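PDB 3WAJ: transmembrane oligosaccharyl transferase from Archaeoglobus fulgidus, which belongs to the STT3/AglB family of oligosaccharyl transferases, which join a multi-pass helical membrane domain to a soluble C-terminal part, and carries a zinc ion in this model. Local coordinates for residues 243-246 and 247-250; 288-291 and 292-296; 296-299 and 300-303. One frame throughout, in Å; residues are numbered along the deposited sequence.

Interaction 1: 243-246 and 247-250; sequences RKNL and SLVA
S247, L248, V249 and A250 send their backbone N-H groups back to the carbonyls of R243, K244, N245 and L246, the i to i+4 ladder of an alpha-helix, here its first turns. The V249 N to N245 O bond is 2.9 Å and nearly straight at 171°. The A250 N to L246 O bond, at 3.3 Å, is weak. R243 O is gripped twice. It takes S247 N at 3.1 Å and also the hydroxyl S247 OG, modelled very short at 2.5 Å, so the exact length is doubtful. The hydroxyl folds back because OG lies beside its own backbone N (chi1 -49°). This satisfies a polar side chain in a buried place. L248 lays CG against K244 O at 3.4 Å, and its CD1 comes within 4.1 Å of N245 OD1. V249 rests CG2 on N245 O at 3.2 Å. Two polar groups have partners beyond this turn: R243 NH1 makes a salt bridge with E298 OE2, and N245 ND2 bonds to D242 and G186. Around this helix, L246 and V249 meet F177 of helix 163-181, S247 and A250 face M229 of helix 221-234, and L248 lies on Y295 of helix 278-303.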
# COMPACT_ATOMS: atom_id res chain seq x y z
N ARG A 243 -33.05 -26.96 10.30
CA ARG A 243 -33.04 -25.55 10.62
C ARG A 243 -32.85 -25.25 12.10
O ARG A 243 -32.26 -24.23 12.45
CB ARG A 243 -34.33 -24.91 10.11
CG ARG A 243 -34.36 -24.66 8.61
CD ARG A 243 -35.75 -24.19 8.17
NE ARG A 243 -36.33 -25.12 7.20
CZ ARG A 243 -37.26 -26.02 7.48
NH1 ARG A 243 -37.77 -26.11 8.70
NH2 ARG A 243 -37.71 -26.83 6.53
N LYS A 244 -33.33 -26.13 12.98
CA LYS A 244 -33.10 -25.91 14.42
C LYS A 244 -31.62 -26.05 14.79
O LYS A 244 -31.08 -25.23 15.54
CB LYS A 244 -33.98 -26.81 15.29
CG LYS A 244 -35.35 -26.20 15.57
CD LYS A 244 -36.02 -26.79 16.80
CE LYS A 244 -36.22 -28.29 16.68
NZ LYS A 244 -36.59 -28.89 18.00
N ASN A 245 -30.97 -27.09 14.27
CA ASN A 245 -29.54 -27.26 14.50
C ASN A 245 -28.68 -26.27 13.70
O ASN A 245 -27.65 -25.80 14.20
CB ASN A 245 -29.10 -28.73 14.28
CG ASN A 245 -29.39 -29.61 15.49
OD1 ASN A 245 -29.06 -29.27 16.63
ND2 ASN A 245 -30.02 -30.76 15.25
N LEU A 246 -29.10 -25.94 12.48
CA LEU A 246 -28.42 -24.92 11.67
C LEU A 246 -28.33 -23.63 12.48
O LEU A 246 -27.30 -22.96 12.49
CB LEU A 246 -29.16 -24.66 10.36
CG LEU A 246 -28.77 -23.37 9.63
CD1 LEU A 246 -27.35 -23.48 9.11
CD2 LEU A 246 -29.72 -23.05 8.49
N SER A 247 -29.43 -23.32 13.16
CA SER A 247 -29.52 -22.13 13.99
C SER A 247 -28.70 -22.25 15.27
O SER A 247 -27.99 -21.30 15.64
CB SER A 247 -30.98 -21.85 14.34
OG SER A 247 -31.78 -21.89 13.17
N LEU A 248 -28.81 -23.39 15.96
CA LEU A 248 -28.11 -23.59 17.23
C LEU A 248 -26.58 -23.51 17.04
O LEU A 248 -25.88 -22.86 17.82
CB LEU A 248 -28.52 -24.92 17.89
CG LEU A 248 -29.83 -24.91 18.71
CD1 LEU A 248 -30.24 -26.33 19.16
CD2 LEU A 248 -29.72 -23.97 19.91
N VAL A 249 -26.09 -24.14 15.98
CA VAL A 249 -24.69 -24.05 15.60
C VAL A 249 -24.25 -22.60 15.41
O VAL A 249 -23.18 -22.19 15.89
CB VAL A 249 -24.45 -24.83 14.30
CG1 VAL A 249 -23.10 -24.45 13.67
CG2 VAL A 249 -24.50 -26.31 14.58
N ALA A 250 -25.08 -21.83 14.72
CA ALA A 250 -24.79 -20.42 14.49
C ALA A 250 -24.76 -19.68 15.83
O ALA A 250 -23.90 -18.83 16.04
CB ALA A 250 -25.81 -19.81 13.55

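Interaction 2: 288-291 and 292-296; sequences AVIA and AAFYQ
A292, A293, F294 and Y295 hydrogen-bond through their backbone N atoms to the carbonyls of A288, V289, I290 and A291, so 288-296 is regular alpha-helix within the long helix 278-303. The F294 N to I290 O bond is 2.9 Å. The main side-chain contact is between I290 and F294, one turn apart. They lie side by side and point the same way. The methyl branch CG2 of I290 touches F294 CE2 at 3.5 Å and CD2 at 3.8 Å. CG2 reaches the ring because it stands anti to the backbone N, while CG1 takes the place beside that N (chi1 -46°). The CD2-CE2 edge of the ring also meets the backbone: F294 CD2 is 3.2 Å from I290 O, which lies near the ring plane. A293 rests its CB on I290 O at 3.3 Å, and A292 CB sits 3.2 Å from V289 O. F294 meets F233 edge-to-face, and I290 and F294 both touch helix 315-332. The side-chain chemistry is apolar. The backbone bonds carry the polar part, and the side chains add van der Waals contact. I290 O, facing the C-H rim of the ring, may gain a slight electrostatic benefit as well.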
# COMPACT_ATOMS: atom_id res chain seq x y z
N ALA A 288 -25.53 -13.57 17.03
CA ALA A 288 -25.81 -14.70 17.89
C ALA A 288 -27.28 -14.66 18.30
O ALA A 288 -27.96 -15.68 18.38
CB ALA A 288 -24.92 -14.67 19.11
N VAL A 289 -27.76 -13.45 18.55
CA VAL A 289 -29.15 -13.23 18.90
C VAL A 289 -30.08 -13.55 17.73
O VAL A 289 -31.07 -14.26 17.93
CB VAL A 289 -29.36 -11.81 19.39
CG1 VAL A 289 -30.83 -11.56 19.66
CG2 VAL A 289 -28.52 -11.58 20.63
N ILE A 290 -29.77 -13.03 16.54
CA ILE A 290 -30.52 -13.34 15.31
C ILE A 290 -30.68 -14.85 15.12
O ILE A 290 -31.78 -15.36 14.86
CB ILE A 290 -29.82 -12.83 14.03
CG1 ILE A 290 -29.32 -11.40 14.19
CG2 ILE A 290 -30.73 -13.00 12.82
CD1 ILE A 290 -30.38 -10.38 14.13
N ALA A 291 -29.56 -15.56 15.22
CA ALA A 291 -29.56 -17.00 15.10
C ALA A 291 -30.52 -17.62 16.11
O ALA A 291 -31.23 -18.57 15.79
CB ALA A 291 -28.17 -17.54 15.32
N ALA A 292 -30.55 -17.06 17.32
CA ALA A 292 -31.44 -17.56 18.36
C ALA A 292 -32.89 -17.28 18.01
O ALA A 292 -33.77 -18.07 18.35
CB ALA A 292 -31.08 -16.96 19.71
N ALA A 293 -33.14 -16.15 17.35
CA ALA A 293 -34.50 -15.83 16.92
C ALA A 293 -34.94 -16.84 15.86
O ALA A 293 -36.08 -17.30 15.87
CB ALA A 293 -34.58 -14.43 16.39
N PHE A 294 -34.02 -17.17 14.96
CA PHE A 294 -34.27 -18.18 13.94
C PHE A 294 -34.61 -19.52 14.56
O PHE A 294 -35.52 -20.20 14.12
CB PHE A 294 -33.04 -18.36 13.06
CG PHE A 294 -33.02 -17.46 11.88
CD1 PHE A 294 -33.78 -17.76 10.75
CD2 PHE A 294 -32.24 -16.32 11.87
CE1 PHE A 294 -33.76 -16.92 9.64
CE2 PHE A 294 -32.21 -15.48 10.76
CZ PHE A 294 -32.97 -15.79 9.64
N TYR A 295 -33.84 -19.91 15.58
CA TYR A 295 -34.08 -21.14 16.30
C TYR A 295 -35.51 -21.17 16.81
O TYR A 295 -36.25 -22.14 16.57
CB TYR A 295 -33.12 -21.26 17.48
CG TYR A 295 -33.34 -22.48 18.35
CD1 TYR A 295 -33.22 -23.76 17.82
CD2 TYR A 295 -33.65 -22.35 19.70
CE1 TYR A 295 -33.41 -24.88 18.61
CE2 TYR A 295 -33.83 -23.47 20.50
CZ TYR A 295 -33.72 -24.73 19.95
OH TYR A 295 -33.92 -25.84 20.74
N GLN A 296 -35.88 -20.11 17.51
CA GLN A 296 -37.23 -19.93 18.01
C GLN A 296 -38.30 -19.93 16.90
O GLN A 296 -39.38 -20.50 17.07
CB GLN A 296 -37.31 -18.63 18.82
CG GLN A 296 -38.66 -18.42 19.46
CD GLN A 296 -39.09 -19.60 20.32
OE1 GLN A 296 -38.39 -19.99 21.25
NE2 GLN A 296 -40.25 -20.16 20.01

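Interaction 3: 296-299 and 300-303; sequences QIEK and WNDV
Q296 meets W300, one turn on, in the last two turns of the alpha-helix 278-303, in the helical STT3 domain. Q296 folds over one face of the indole. Its CG is 3.8 Å from the centre of the six-membered ring and only 12° off the normal, a CH-pi contact. The chain bends at chi2 (54°), which carries the amide onward over the ring, with NE2 2.9 Å above the plane and offset toward the rim. I297 contributes backbone: its O accepts N301 N at 3.0 Å, while its side chain packs on M316 and V320. E298 O takes D302 N at 2.8 Å. The E298 chain is bent at chi2, and its carboxylate leads on toward the next turn. OE2 comes to 2.8 Å from D302 OD1, two acids crossing with their planes 63° apart. Two like charges this close would probably repel. R243 NH1, salt-bridged to that same OE2, probably offsets part of this repulsion, and K244 packs beside both acids. The K299 side chain packs on K244 too, and K299 O receives V303 N at 3.0 Å. V303 CG1 sits against that same K299 O at 3.5 Å.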
# COMPACT_ATOMS: atom_id res chain seq x y z
N GLN A 296 -35.88 -20.11 17.51
CA GLN A 296 -37.23 -19.93 18.01
C GLN A 296 -38.30 -19.93 16.90
O GLN A 296 -39.38 -20.50 17.07
CB GLN A 296 -37.31 -18.63 18.82
CG GLN A 296 -38.66 -18.42 19.46
CD GLN A 296 -39.09 -19.60 20.32
OE1 GLN A 296 -38.39 -19.99 21.25
NE2 GLN A 296 -40.25 -20.16 20.01
N ILE A 297 -38.00 -19.30 15.77
CA ILE A 297 -38.94 -19.31 14.66
C ILE A 297 -39.22 -20.75 14.23
O ILE A 297 -40.39 -21.15 14.06
CB ILE A 297 -38.45 -18.43 13.48
CG1 ILE A 297 -38.59 -16.95 13.86
CG2 ILE A 297 -39.26 -18.70 12.24
CD1 ILE A 297 -37.95 -15.99 12.86
N GLU A 298 -38.15 -21.55 14.11
CA GLU A 298 -38.31 -22.96 13.77
C GLU A 298 -39.15 -23.73 14.83
O GLU A 298 -40.00 -24.56 14.48
CB GLU A 298 -36.96 -23.62 13.52
CG GLU A 298 -37.04 -25.02 12.87
CD GLU A 298 -37.79 -25.04 11.53
OE1 GLU A 298 -37.71 -24.04 10.78
OE2 GLU A 298 -38.47 -26.06 11.23
N LYS A 299 -38.95 -23.41 16.10
CA LYS A 299 -39.70 -24.08 17.17
C LYS A 299 -41.20 -23.83 17.03
O LYS A 299 -41.99 -24.77 17.18
CB LYS A 299 -39.20 -23.68 18.56
CG LYS A 299 -37.84 -24.32 18.94
CD LYS A 299 -37.27 -23.76 20.25
CE LYS A 299 -38.19 -24.04 21.43
NZ LYS A 299 -37.71 -23.41 22.70
N TRP A 300 -41.58 -22.59 16.73
CA TRP A 300 -42.98 -22.22 16.51
C TRP A 300 -43.56 -22.94 15.31
O TRP A 300 -44.72 -23.36 15.30
CB TRP A 300 -43.12 -20.71 16.30
CG TRP A 300 -43.01 -19.96 17.59
CD1 TRP A 300 -43.33 -20.43 18.83
CD2 TRP A 300 -42.53 -18.63 17.76
NE1 TRP A 300 -43.09 -19.46 19.77
CE2 TRP A 300 -42.60 -18.34 19.14
CE3 TRP A 300 -42.04 -17.65 16.89
CZ2 TRP A 300 -42.19 -17.11 19.67
CZ3 TRP A 300 -41.64 -16.43 17.42
CH2 TRP A 300 -41.72 -16.17 18.80
N ASN A 301 -42.73 -23.08 14.28
CA ASN A 301 -43.10 -23.81 13.09
C ASN A 301 -43.37 -25.27 13.42
O ASN A 301 -44.45 -25.81 13.12
CB ASN A 301 -41.96 -23.70 12.07
CG ASN A 301 -42.33 -24.27 10.73
OD1 ASN A 301 -41.56 -25.00 10.12
ND2 ASN A 301 -43.53 -23.93 10.27
N ASP A 302 -42.39 -25.91 14.07
CA ASP A 302 -42.48 -27.33 14.38
C ASP A 302 -43.65 -27.66 15.31
O ASP A 302 -44.21 -28.76 15.22
CB ASP A 302 -41.18 -27.83 15.00
CG ASP A 302 -39.99 -27.73 14.06
OD1 ASP A 302 -40.19 -27.64 12.82
OD2 ASP A 302 -38.85 -27.75 14.58
N VAL A 303 -44.03 -26.72 16.17
CA VAL A 303 -45.10 -26.96 17.14
C VAL A 303 -46.48 -26.78 16.49
O VAL A 303 -47.47 -27.35 16.95
CB VAL A 303 -44.96 -26.08 18.42
CG1 VAL A 303 -45.32 -24.62 18.12
CG2 VAL A 303 -45.82 -26.62 19.56

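Overall arrangement
From the N terminus the chain first meets interaction 1, at the start of helix 243-261. It then passes on to helix 278-303, which carries interaction 2 and, directly after it, interaction 3. All three are local, so none closes a long loop. None nests or crosses: interactions 2 and 3 merely share Q296. Interactions 1 and 2 meet where K244 O and L248 CD1 rest on the Y295 ring and S247 CB on A291 O. Interactions 1 and 3 are joined by the R243-E298 salt bridge, with K244 packing on E298, K299 and D302. Each contact lies within one helix; the touches between interaction 1 and the other two join two successive helices of the STT3 domain.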